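Local coordinates for folylpolyglutamate synthase protein FOLC (Mycobacterium tuberculosis, PDB 2VOS), which probably catalyses ATP-dependent addition of glutamate to dihydropteroate, giving dihydrofolate, and then successive glutamate additions to tetrahydrofolate, at residues Ser227-Ala232 with Arg251-Val256; Val186-Val191 with Ile219-Pro224; Ser150-Leu155 with Arg180-Asn185. All coordinates share one frame; numbering follows the deposited sequence.

Contact 1: residues Ser227-Ala232 with Arg251-Val256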
# COMPACT_ATOMS: atom_id res chain seq x y z
N SER A 227 -29.16 -10.21 0.20
CA SER A 227 -27.82 -10.29 0.86
C SER A 227 -27.74 -9.60 2.21
O SER A 227 -28.42 -8.59 2.45
CB SER A 227 -26.71 -9.69 -0.00
OG SER A 227 -26.66 -10.25 -1.30
N PRO A 228 -26.86 -10.10 3.08
CA PRO A 228 -26.57 -9.40 4.32
C PRO A 228 -26.15 -7.97 4.00
O PRO A 228 -25.64 -7.72 2.90
CB PRO A 228 -25.36 -10.17 4.87
CG PRO A 228 -25.33 -11.47 4.11
CD PRO A 228 -25.83 -11.10 2.76
N ASP A 229 -26.38 -7.03 4.94
CA ASP A 229 -25.93 -5.65 4.76
C ASP A 229 -24.40 -5.57 4.68
O ASP A 229 -23.68 -6.41 5.23
CB ASP A 229 -26.39 -4.75 5.91
CG ASP A 229 -27.88 -4.37 5.83
OD1 ASP A 229 -28.39 -4.09 4.71
OD2 ASP A 229 -28.51 -4.31 6.91
N THR A 230 -23.93 -4.54 3.98
CA THR A 230 -22.50 -4.29 3.85
C THR A 230 -21.93 -4.07 5.24
O THR A 230 -22.64 -3.60 6.14
CB THR A 230 -22.24 -3.06 2.94
OG1 THR A 230 -22.67 -3.37 1.60
CG2 THR A 230 -20.73 -2.68 2.89
N VAL A 231 -20.68 -4.44 5.44
CA VAL A 231 -20.03 -4.16 6.72
C VAL A 231 -18.89 -3.21 6.43
O VAL A 231 -18.08 -3.53 5.58
CB VAL A 231 -19.42 -5.44 7.33
CG1 VAL A 231 -18.75 -5.12 8.62
CG2 VAL A 231 -20.47 -6.48 7.57
N ALA A 232 -18.82 -2.09 7.15
CA ALA A 232 -17.70 -1.17 7.08
C ALA A 232 -16.81 -1.44 8.31
O ALA A 232 -17.27 -1.38 9.47
CB ALA A 232 -18.18 0.30 7.11
N ARG A 251 -25.90 6.06 5.55
CA ARG A 251 -26.54 6.18 4.22
C ARG A 251 -26.51 4.87 3.43
O ARG A 251 -27.47 4.58 2.71
CB ARG A 251 -26.00 7.35 3.39
N ALA A 252 -25.45 4.05 3.61
CA ALA A 252 -25.33 2.74 2.92
C ALA A 252 -26.01 1.57 3.63
O ALA A 252 -25.89 0.39 3.19
CB ALA A 252 -23.81 2.39 2.62
N ASP A 253 -26.70 1.85 4.75
CA ASP A 253 -27.22 0.76 5.58
C ASP A 253 -26.13 -0.20 6.07
O ASP A 253 -26.36 -1.41 6.17
CB ASP A 253 -28.17 -0.07 4.75
CG ASP A 253 -29.57 0.06 5.19
OD1 ASP A 253 -30.37 0.69 4.46
OD2 ASP A 253 -29.86 -0.47 6.29
N ALA A 254 -24.93 0.31 6.32
CA ALA A 254 -23.83 -0.59 6.60
C ALA A 254 -23.70 -0.85 8.11
O ALA A 254 -23.86 0.07 8.89
CB ALA A 254 -22.51 0.01 6.01
N SER A 255 -23.42 -2.10 8.51
CA SER A 255 -23.01 -2.39 9.89
C SER A 255 -21.59 -1.89 10.08
O SER A 255 -20.78 -2.03 9.17
CB SER A 255 -22.96 -3.89 10.12
OG SER A 255 -24.23 -4.45 9.90
N VAL A 256 -21.25 -1.36 11.25
CA VAL A 256 -19.95 -0.81 11.43
C VAL A 256 -19.17 -1.52 12.53
O VAL A 256 -19.74 -1.81 13.57
CB VAL A 256 -20.03 0.67 11.77
CG1 VAL A 256 -18.65 1.17 12.13
CG2 VAL A 256 -20.61 1.49 10.56
O HOH W 1 -24.33 -7.18 7.76
O HOH W 2 -26.01 -2.68 3.10

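Contact 2: residues Val186-Val191 with Ile219-Pro224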
# COMPACT_ATOMS: atom_id res chain seq x y z
N VAL A 186 -16.77 -0.60 -8.67
CA VAL A 186 -17.85 -1.16 -9.44
C VAL A 186 -18.15 -2.56 -8.91
O VAL A 186 -18.68 -3.40 -9.65
CB VAL A 186 -17.42 -1.29 -10.97
CG1 VAL A 186 -17.45 0.05 -11.60
CG2 VAL A 186 -16.00 -1.91 -11.11
N ILE A 187 -17.79 -2.83 -7.64
CA ILE A 187 -17.91 -4.17 -7.08
C ILE A 187 -18.95 -4.38 -5.96
O ILE A 187 -19.28 -5.59 -5.66
CB ILE A 187 -16.57 -4.69 -6.60
CG1 ILE A 187 -15.87 -3.69 -5.67
CG2 ILE A 187 -15.73 -4.97 -7.81
CD1 ILE A 187 -14.49 -4.25 -5.11
N ASN A 188 -19.45 -3.28 -5.34
CA ASN A 188 -20.49 -3.39 -4.34
C ASN A 188 -20.00 -4.35 -3.24
O ASN A 188 -20.71 -5.26 -2.87
CB ASN A 188 -21.77 -3.91 -5.02
CG ASN A 188 -23.01 -3.80 -4.14
OD1 ASN A 188 -23.10 -2.96 -3.25
ND2 ASN A 188 -23.99 -4.65 -4.41
N ALA A 189 -18.80 -4.15 -2.71
CA ALA A 189 -18.19 -5.13 -1.84
C ALA A 189 -19.01 -5.37 -0.57
O ALA A 189 -19.48 -4.40 0.07
CB ALA A 189 -16.79 -4.73 -1.51
N PRO A 190 -19.13 -6.65 -0.16
CA PRO A 190 -19.86 -6.91 1.11
C PRO A 190 -19.04 -6.47 2.36
O PRO A 190 -19.60 -6.34 3.47
CB PRO A 190 -20.07 -8.43 1.10
CG PRO A 190 -18.98 -8.97 0.13
CD PRO A 190 -18.75 -7.90 -0.88
N VAL A 191 -17.74 -6.27 2.19
CA VAL A 191 -16.92 -5.77 3.29
C VAL A 191 -16.07 -4.62 2.73
O VAL A 191 -15.35 -4.79 1.73
CB VAL A 191 -15.95 -6.81 3.87
CG1 VAL A 191 -15.10 -6.16 4.93
CG2 VAL A 191 -16.74 -7.99 4.50
N ILE A 219 -16.67 3.83 -1.06
CA ILE A 219 -16.63 2.40 -1.35
C ILE A 219 -17.60 1.61 -0.45
O ILE A 219 -17.77 0.38 -0.62
CB ILE A 219 -15.17 1.79 -1.27
CG1 ILE A 219 -14.67 1.75 0.20
CG2 ILE A 219 -14.22 2.55 -2.23
CD1 ILE A 219 -13.56 0.70 0.45
N ILE A 220 -18.19 2.28 0.53
CA ILE A 220 -19.16 1.60 1.39
C ILE A 220 -20.52 1.73 0.67
O ILE A 220 -21.07 2.84 0.61
CB ILE A 220 -19.26 2.31 2.79
CG1 ILE A 220 -17.89 2.37 3.51
CG2 ILE A 220 -20.31 1.64 3.69
CD1 ILE A 220 -17.81 3.44 4.65
N THR A 221 -21.07 0.63 0.14
CA THR A 221 -22.27 0.70 -0.72
C THR A 221 -23.40 -0.14 -0.14
O THR A 221 -23.13 -1.13 0.55
CB THR A 221 -21.95 0.18 -2.14
OG1 THR A 221 -21.57 -1.19 -2.06
CG2 THR A 221 -20.76 0.90 -2.73
N ARG A 222 -24.65 0.22 -0.42
CA ARG A 222 -25.79 -0.57 0.05
C ARG A 222 -25.78 -1.94 -0.64
O ARG A 222 -25.53 -2.03 -1.84
CB ARG A 222 -27.09 0.17 -0.21
CG ARG A 222 -28.37 -0.62 0.22
CD ARG A 222 -29.59 0.31 0.39
NE ARG A 222 -30.85 -0.38 0.73
CZ ARG A 222 -31.02 -1.29 1.71
NH1 ARG A 222 -30.00 -1.70 2.45
NH2 ARG A 222 -32.23 -1.82 1.93
N ALA A 223 -26.00 -3.01 0.12
CA ALA A 223 -26.03 -4.38 -0.42
C ALA A 223 -27.33 -4.62 -1.22
O ALA A 223 -28.36 -3.98 -0.94
CB ALA A 223 -25.91 -5.39 0.71
N PRO A 224 -27.30 -5.57 -2.18
CA PRO A 224 -28.46 -5.81 -3.06
C PRO A 224 -29.77 -6.15 -2.32
O PRO A 224 -29.72 -6.56 -1.15
CB PRO A 224 -28.00 -6.99 -3.94
CG PRO A 224 -26.50 -6.97 -3.88
CD PRO A 224 -26.16 -6.44 -2.50
O HOH W 3 -17.44 -1.54 -2.78
O HOH W 4 -19.42 -1.69 0.07

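Contact 3: residues Ser150-Leu155 with Arg180-Asn185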
# COMPACT_ATOMS: atom_id res chain seq x y z
N SER A 150 -7.96 5.09 -18.99
CA SER A 150 -6.66 5.31 -18.36
C SER A 150 -5.97 3.99 -18.12
O SER A 150 -6.60 2.92 -18.16
CB SER A 150 -6.83 5.98 -17.01
OG SER A 150 -7.46 5.11 -16.09
N LYS A 151 -4.68 4.07 -17.87
CA LYS A 151 -3.93 2.88 -17.54
C LYS A 151 -4.48 2.19 -16.27
O LYS A 151 -4.62 0.96 -16.23
CB LYS A 151 -2.47 3.25 -17.35
CG LYS A 151 -1.70 2.09 -16.79
CD LYS A 151 -0.19 2.38 -16.79
CE LYS A 151 0.54 1.01 -16.45
NZ LYS A 151 2.08 1.20 -16.35
N PHE A 152 -4.83 2.96 -15.24
CA PHE A 152 -5.41 2.35 -14.06
C PHE A 152 -6.74 1.62 -14.37
O PHE A 152 -7.00 0.49 -13.86
CB PHE A 152 -5.56 3.35 -12.88
CG PHE A 152 -5.94 2.63 -11.58
CD1 PHE A 152 -5.05 1.70 -11.01
CD2 PHE A 152 -7.20 2.82 -10.98
CE1 PHE A 152 -5.37 1.00 -9.83
CE2 PHE A 152 -7.53 2.13 -9.82
CZ PHE A 152 -6.63 1.21 -9.24
N GLU A 153 -7.60 2.24 -15.18
CA GLU A 153 -8.85 1.56 -15.56
C GLU A 153 -8.58 0.20 -16.23
O GLU A 153 -9.19 -0.80 -15.89
CB GLU A 153 -9.66 2.47 -16.48
CG GLU A 153 -10.36 3.54 -15.69
CD GLU A 153 -10.99 4.63 -16.59
OE1 GLU A 153 -10.82 4.60 -17.82
OE2 GLU A 153 -11.67 5.52 -16.06
N VAL A 154 -7.64 0.17 -17.15
CA VAL A 154 -7.28 -1.07 -17.82
C VAL A 154 -6.67 -2.10 -16.84
O VAL A 154 -7.05 -3.28 -16.89
CB VAL A 154 -6.36 -0.81 -19.03
CG1 VAL A 154 -5.98 -2.14 -19.66
CG2 VAL A 154 -7.08 0.11 -20.05
N LEU A 155 -5.74 -1.67 -15.98
CA LEU A 155 -5.18 -2.59 -14.99
C LEU A 155 -6.28 -3.17 -14.11
O LEU A 155 -6.28 -4.35 -13.77
CB LEU A 155 -4.17 -1.89 -14.10
CG LEU A 155 -2.86 -1.50 -14.76
CD1 LEU A 155 -2.05 -0.49 -13.84
CD2 LEU A 155 -2.06 -2.74 -15.15
N ARG A 180 -14.77 6.79 -3.95
CA ARG A 180 -16.06 7.01 -4.57
C ARG A 180 -15.96 6.94 -6.09
O ARG A 180 -16.85 6.37 -6.72
CB ARG A 180 -16.63 8.39 -4.20
CG ARG A 180 -18.11 8.50 -4.59
CD ARG A 180 -18.80 9.72 -3.92
NE ARG A 180 -18.68 9.75 -2.46
CZ ARG A 180 -19.48 9.07 -1.66
NH1 ARG A 180 -20.41 8.32 -2.22
NH2 ARG A 180 -19.35 9.10 -0.32
N TRP A 181 -14.92 7.55 -6.66
CA TRP A 181 -14.82 7.64 -8.13
C TRP A 181 -13.64 6.84 -8.64
O TRP A 181 -13.21 7.06 -9.77
CB TRP A 181 -14.74 9.10 -8.62
CG TRP A 181 -15.97 9.90 -8.16
CD1 TRP A 181 -17.27 9.78 -8.61
CD2 TRP A 181 -16.01 10.85 -7.11
NE1 TRP A 181 -18.09 10.66 -7.94
CE2 TRP A 181 -17.34 11.30 -6.98
CE3 TRP A 181 -15.04 11.40 -6.29
CZ2 TRP A 181 -17.73 12.25 -6.08
CZ3 TRP A 181 -15.43 12.35 -5.37
CH2 TRP A 181 -16.75 12.77 -5.28
N ASP A 182 -13.14 5.90 -7.83
CA ASP A 182 -11.98 5.08 -8.23
C ASP A 182 -12.48 3.96 -9.18
O ASP A 182 -13.59 3.47 -9.00
CB ASP A 182 -11.34 4.42 -6.97
CG ASP A 182 -10.10 3.66 -7.30
OD1 ASP A 182 -9.10 4.34 -7.67
OD2 ASP A 182 -10.16 2.39 -7.29
N ALA A 183 -11.65 3.53 -10.13
CA ALA A 183 -12.04 2.50 -11.08
C ALA A 183 -12.47 1.18 -10.40
O ALA A 183 -13.26 0.44 -10.96
CB ALA A 183 -10.86 2.21 -12.12
N THR A 184 -11.98 0.90 -9.19
CA THR A 184 -12.34 -0.36 -8.52
C THR A 184 -13.77 -0.30 -7.98
O THR A 184 -14.31 -1.32 -7.56
CB THR A 184 -11.40 -0.64 -7.27
OG1 THR A 184 -11.46 0.46 -6.34
CG2 THR A 184 -9.92 -0.79 -7.73
N ASN A 185 -14.37 0.89 -7.99
CA ASN A 185 -15.63 1.05 -7.25
C ASN A 185 -16.85 0.58 -8.07
O ASN A 185 -17.85 1.26 -8.14
CB ASN A 185 -15.79 2.48 -6.76
CG ASN A 185 -16.82 2.60 -5.64
OD1 ASN A 185 -17.01 1.65 -4.87
ND2 ASN A 185 -17.47 3.76 -5.53

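Contact 1: residues Ser227-Ala232 with Arg251-Val256
The carboxylates of Asp229 and Asp253 are turned nearly parallel, their planes 22° apart, and OD2 of Asp229 comes to 4.1 Å from OD2 of Asp253. One face of the Asp229 carboxylate is occupied by the backbone of its partner: Asp253 O stands almost straight above CG of Asp229, 3.3 Å away and equally far from both carboxylate oxygens. The first torsion of Asp229 (chi1 -76°) carries CG beside its own backbone N and sets the group over that carbonyl.

Past this pair of acids the chains join as parallel strands. Ser255 N donates to Thr230 O at 2.9 Å, and Ser255 O then receives Ala232 N at 2.8 Å, in a straighter bond (160° at the hydrogen), so Ser255 grips the neighbouring strand through both its N-H and its C=O. CA-H...O contacts add to the ladder, among them Val231 CA to Ser255 O at 3.3 Å. On the sheet face turned to helix 239-251, Ala232 CB packs on Val256 CG2 at 4.4 Å, while Val231 and Ser255 point to the other face. The two strands and the helix form a parallel beta-alpha-beta unit, and a Schellman motif at Asp253 ends the helix.

A water accepts from Thr230 N (2.9 Å) and lies close to Ala252 O and Asp229 OD1, with too few protons for every acceptor around it. Arg222 forms a salt bridge with Asp253 and a long, weak ion pair with Asp229; its positive charge would be expected to ease the repulsion between the two carboxylates.

Contact 2: residues Val186-Val191 with Ile219-Pro224
Asn188 carries most of this contact, laying its side chain across Thr221 and ending against the ring of Pro224. With CG anti to the backbone N (chi1 -168°), the amide extends into the angle between these two residues. As modelled, Asn188 OD1 lies 2.6 Å from Thr221 OG1 and 3.0 Å from Arg222 O, while Asn188 ND2 lies 3.4 Å from Pro224 CD. That puts an oxygen against a backbone carbonyl, and the amide is probably turned over in the model, so the roles of its two ends remain doubtful.

Thr221 points its CB at the loop, and chi1 of 63° places OG1 between the backbone N and the carbonyl carbon, where it also meets Asn188 CA at 3.3 Å. Deeper in, the two loops are linked through water. One molecule accepts from Ala189 N (2.9 Å) and donates to Ile219 O; a second donates to Ala189 O and Ile219 O and accepts from Thr221 N (2.8 Å).

Ile219 O therefore receives two water bonds, and both backbone polar atoms of Ala189 are satisfied by solvent. The loops entering strands 191-194 and 231-234 are thus joined by polar groups and bound water, with little apolar contact between them.

Contact 3: residues Ser150-Leu155 with Arg180-Asn185
Phe152 and Glu153, in the first turn of helix 151-165, pack against an Asx turn and type I beta turn that begin at Asp182, in the Mur ligase middle domain. A capping box fixes the helix start: Glu153 N donates to Ser150 OG at 3.0 Å, and Ser150 N donates in return to Glu153 OE1, met from above the carboxylate plane.

Ala183 CB is the central contact atom of the turn and touches both helix side chains, 3.9 Å from Phe152 CD2 and 3.8 Å from Glu153 CG. The Phe152 ring is thrown toward the turn by its first torsion (chi1 -170°), which sets CG opposite the backbone N. Its far end then passes the Asp182 carboxylate, with CE2 3.5 Å from Asp182 OD1, while Asp182 OD2 lies in the ring plane at the edge; ring and carboxylate planes are 48° apart. The methyl CG2 of Thr184 approaches CZ of Phe152 obliquely at 4.1 Å.

Asp182 is itself firmly gripped. Its OD2 takes Thr184 N at 3.0 Å from above the carboxylate plane and Thr184 OG1 on the anti lone pair, and Gly176 N also binds there; Met177 N binds OD1. These donors on both oxygens restrain the carboxylate's rotation and so set how it meets the ring, and they would be expected to stabilise its buried negative charge.

The side chain of Asp182 lies about 8 Å from that of Lys75, a residue that binds ADP. Glu153 pairs through OE2 with Arg49, and Thr184 bonds to His68 on strand 66-70. The contact thus fastens the start of helix 151-165 to the loop between strands 170-174 and 191-194, beside the central sheet.

Overall arrangement
All three contacts belong to the Mur ligase middle domain, and along the chain they come in series: contact 3, then contact 2, then contact 1. Contacts 1 and 2 have centres 8 Å apart and touch, through Thr230 OG1 to Thr221 O and Val231 N to Pro190 O, both probable hydrogen bonds. Contact 3 lies about 16 Å from contact 2, meeting it where Asn185 packs on Ile219, and about 23 Å from contact 1 without touching it. Contacts 1 and 2 lie away from the annotated sites and tie together the starts of strands 191-194, 231-234 and 255-258 toward the mixed sheet's edge; contact 3 involves helix 151-165, its Phe152 side chain about 11 Å from ADP.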